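Local atomic coordinates of acyl-coenzyme A oxidase (Caenorhabditis elegans, PDB entry 5K3H), a protein that catalyses the FAD-dependent desaturation of fatty acyl-CoA to the (2E)-enoyl-CoA, passing the electrons to oxygen, as the first step of peroxisomal beta-oxidation. Residues L448-K456 and T503-F511. Numbering follows the deposited sequence.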
loop_
_atom_site.group_PDB
_atom_site.type_symbol
_atom_site.label_atom_id
_atom_site.label_comp_id
_atom_site.label_asym_id
_atom_site.label_seq_id
_atom_site.Cartn_x
_atom_site.Cartn_y
_atom_site.Cartn_z
ATOM N N LEU B 448 4.469 28.678 -7.621
ATOM C CA LEU B 448 5.691 28.587 -8.419
ATOM C C LEU B 448 5.510 29.228 -9.788
ATOM O O LEU B 448 6.463 29.786 -10.337
ATOM C CB LEU B 448 6.141 27.132 -8.579
ATOM C CG LEU B 448 6.653 26.362 -7.361
ATOM C CD1 LEU B 448 6.849 24.928 -7.780
ATOM C CD2 LEU B 448 7.925 26.964 -6.770
ATOM N N VAL B 449 4.303 29.161 -10.355
ATOM C CA VAL B 449 4.044 29.817 -11.634
ATOM C C VAL B 449 4.078 31.338 -11.484
ATOM O O VAL B 449 4.635 32.044 -12.334
ATOM C CB VAL B 449 2.713 29.325 -12.224
ATOM C CG1 VAL B 449 2.282 30.223 -13.344
ATOM C CG2 VAL B 449 2.884 27.923 -12.734
ATOM N N LYS B 450 3.471 31.866 -10.416
ATOM C CA LYS B 450 3.595 33.290 -10.112
ATOM C C LYS B 450 5.059 33.696 -9.957
ATOM O O LYS B 450 5.443 34.820 -10.309
ATOM C CB LYS B 450 2.840 33.623 -8.834
ATOM C CG LYS B 450 3.074 35.049 -8.381
ATOM C CD LYS B 450 2.592 35.267 -6.942
ATOM C CE LYS B 450 3.788 35.153 -5.964
ATOM N NZ LYS B 450 3.383 35.285 -4.531
ATOM N N SER B 451 5.871 32.824 -9.348
ATOM C CA SER B 451 7.302 33.089 -9.198
ATOM C C SER B 451 8.054 32.993 -10.536
ATOM O O SER B 451 9.033 33.720 -10.758
ATOM C CB SER B 451 7.885 32.135 -8.152
ATOM O OG SER B 451 7.163 32.266 -6.934
ATOM N N ALA B 452 7.658 32.058 -11.410
ATOM C CA ALA B 452 8.246 32.001 -12.744
ATOM C C ALA B 452 7.913 33.257 -13.541
ATOM O O ALA B 452 8.722 33.715 -14.357
ATOM C CB ALA B 452 7.764 30.757 -13.490
ATOM N N ALA B 453 6.714 33.815 -13.338
ATOM C CA ALA B 453 6.327 35.050 -14.020
ATOM C C ALA B 453 7.198 36.228 -13.589
ATOM O O ALA B 453 7.571 37.067 -14.422
ATOM C CB ALA B 453 4.852 35.352 -13.773
ATOM N N LEU B 454 7.514 36.325 -12.291
ATOM C CA LEU B 454 8.439 37.360 -11.834
ATOM C C LEU B 454 9.783 37.236 -12.536
ATOM O O LEU B 454 10.335 38.232 -13.020
ATOM C CB LEU B 454 8.633 37.293 -10.319
ATOM C CG LEU B 454 7.511 37.675 -9.350
ATOM C CD1 LEU B 454 7.950 37.422 -7.931
ATOM C CD2 LEU B 454 7.212 39.137 -9.501
ATOM N N VAL B 455 10.321 36.014 -12.612
ATOM C CA VAL B 455 11.634 35.812 -13.224
ATOM C C VAL B 455 11.616 36.257 -14.681
ATOM O O VAL B 455 12.463 37.047 -15.112
ATOM C CB VAL B 455 12.083 34.344 -13.092
ATOM C CG1 VAL B 455 13.365 34.113 -13.887
ATOM C CG2 VAL B 455 12.295 33.973 -11.627
ATOM N N LYS B 456 10.639 35.773 -15.454
ATOM C CA LYS B 456 10.600 36.076 -16.884
ATOM C C LYS B 456 10.536 37.580 -17.133
ATOM O O LYS B 456 11.155 38.085 -18.080
ATOM C CB LYS B 456 9.412 35.376 -17.553
ATOM C CG LYS B 456 9.200 35.801 -19.002
ATOM C CD LYS B 456 7.910 35.247 -19.620
ATOM C CE LYS B 456 8.043 33.775 -20.010
ATOM N NZ LYS B 456 6.849 33.315 -20.791
ATOM N N THR B 503 10.316 23.868 -13.188
ATOM C CA THR B 503 9.376 24.941 -12.876
ATOM C C THR B 503 9.173 25.877 -14.065
ATOM O O THR B 503 8.034 26.223 -14.411
ATOM C CB THR B 503 9.854 25.709 -11.651
ATOM O OG1 THR B 503 9.780 24.845 -10.514
ATOM C CG2 THR B 503 9.014 26.953 -11.420
ATOM N N LEU B 504 10.265 26.338 -14.677
ATOM C CA LEU B 504 10.126 27.254 -15.805
ATOM C C LEU B 504 9.544 26.543 -17.028
ATOM O O LEU B 504 8.756 27.131 -17.785
ATOM C CB LEU B 504 11.483 27.874 -16.136
ATOM C CG LEU B 504 12.224 28.535 -14.961
ATOM C CD1 LEU B 504 13.594 29.028 -15.430
ATOM C CD2 LEU B 504 11.453 29.656 -14.255
ATOM N N LYS B 505 9.924 25.280 -17.247
ATOM C CA LYS B 505 9.393 24.551 -18.391
ATOM C C LYS B 505 7.879 24.408 -18.281
ATOM O O LYS B 505 7.133 24.764 -19.207
ATOM C CB LYS B 505 10.055 23.178 -18.473
ATOM C CG LYS B 505 9.526 22.329 -19.600
ATOM C CD LYS B 505 10.068 20.910 -19.579
ATOM C CE LYS B 505 9.458 20.099 -20.726
ATOM N NZ LYS B 505 10.258 18.893 -21.016
ATOM N N ALA B 506 7.399 23.981 -17.110
ATOM C CA ALA B 506 5.967 23.788 -16.921
ATOM C C ALA B 506 5.212 25.105 -16.995
ATOM O O ALA B 506 4.132 25.170 -17.589
ATOM C CB ALA B 506 5.711 23.115 -15.575
ATOM N N ALA B 507 5.765 26.172 -16.415
ATOM C CA ALA B 507 5.086 27.464 -16.490
ATOM C C ALA B 507 5.020 27.964 -17.933
ATOM O O ALA B 507 3.969 28.433 -18.392
ATOM C CB ALA B 507 5.766 28.472 -15.556
ATOM N N ASN B 508 6.109 27.811 -18.688
ATOM C CA ASN B 508 6.089 28.222 -20.086
ATOM C C ASN B 508 5.131 27.379 -20.909
ATOM O O ASN B 508 4.562 27.882 -21.888
ATOM C CB ASN B 508 7.487 28.168 -20.687
ATOM C CG ASN B 508 8.325 29.332 -20.251
ATOM O OD1 ASN B 508 7.787 30.398 -19.937
ATOM N ND2 ASN B 508 9.638 29.162 -20.248
ATOM N N LYS B 509 4.933 26.106 -20.542
ATOM C CA LYS B 509 3.905 25.315 -21.223
ATOM C C LYS B 509 2.525 25.930 -20.996
ATOM O O LYS B 509 1.732 26.077 -21.933
ATOM C CB LYS B 509 3.933 23.860 -20.751
ATOM C CG LYS B 509 2.811 23.027 -21.379
ATOM C CD LYS B 509 2.761 21.591 -20.842
ATOM C CE LYS B 509 1.727 20.756 -21.609
ATOM N NZ LYS B 509 1.735 19.323 -21.173
ATOM N N PHE B 510 2.230 26.285 -19.744
ATOM C CA PHE B 510 0.983 26.960 -19.408
ATOM C C PHE B 510 0.882 28.310 -20.126
ATOM O O PHE B 510 -0.103 28.583 -20.822
ATOM C CB PHE B 510 0.910 27.104 -17.881
ATOM C CG PHE B 510 -0.228 27.936 -17.385
ATOM C CD1 PHE B 510 -1.536 27.648 -17.748
ATOM C CD2 PHE B 510 0.007 28.993 -16.527
ATOM C CE1 PHE B 510 -2.587 28.413 -17.266
ATOM C CE2 PHE B 510 -1.028 29.754 -16.052
ATOM C CZ PHE B 510 -2.326 29.468 -16.422
ATOM N N PHE B 511 1.902 29.163 -19.972
ATOM C CA PHE B 511 1.911 30.451 -20.660
ATOM C C PHE B 511 1.791 30.273 -22.169
ATOM O O PHE B 511 1.024 30.985 -22.827
ATOM C CB PHE B 511 3.201 31.210 -20.359
ATOM C CG PHE B 511 3.427 31.518 -18.900
ATOM C CD1 PHE B 511 2.369 31.772 -18.045
ATOM C CD2 PHE B 511 4.726 31.545 -18.386
ATOM C CE1 PHE B 511 2.599 32.057 -16.701
ATOM C CE2 PHE B 511 4.965 31.826 -17.050
ATOM C CZ PHE B 511 3.897 32.087 -16.203
#
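The ring of Phe511, on helix 489-515, packs against the last two turns of helix 437-456. From CB, chi1 of -60° puts CG anti to the carbonyl carbon and carries the ring toward Val449 and Ala453, running past the valine side chain in the opposite direction. On one side of the ring CD2 has Lys456 NZ at 3.7 Å. On the opposite side CE1 meets Val449 CG1 at 3.8 Å. The tip, CZ, touches the same methyl and lies 4.2 Å from Ala453 CB. All three neighbours approach the ring obliquely. Its own helix contributes too: Ala507 O sits over one face, offset toward the rim, while Asn508 OD1 lies at the edge in the ring plane. That same oxygen receives a weak hydrogen bond from Lys456 NZ (3.2 Å), whose chain bends at chi3 (-77°) on its way there, at the exposed margin of the contact.

Deeper in, side-chain contacts are mostly apolar. Ala452 CB meets Ala507 CB at 3.7 Å and Leu504 CD2 at 3.9 Å; the two alanines meet directly where the helices cross, the segment axes being 9.3 Å apart at their closest. Val449 divides its branches, CG2 to Ala507 CB and CG1 to both phenylalanines; Phe510 continues into an edge-to-face stack with Trp524. At the buried end Thr503 CG2 rests against Leu448 CB and O, while its hydroxyl bonds to Ala499 O. Thr503 also touches Ala534 of helix 520-553, one of the residues of the ATP site shared between the two subunits of the dimer.

With segment axes at 90°, this is orthogonal helix packing in the all-helical C-terminal part of the acyl-CoA oxidase fold.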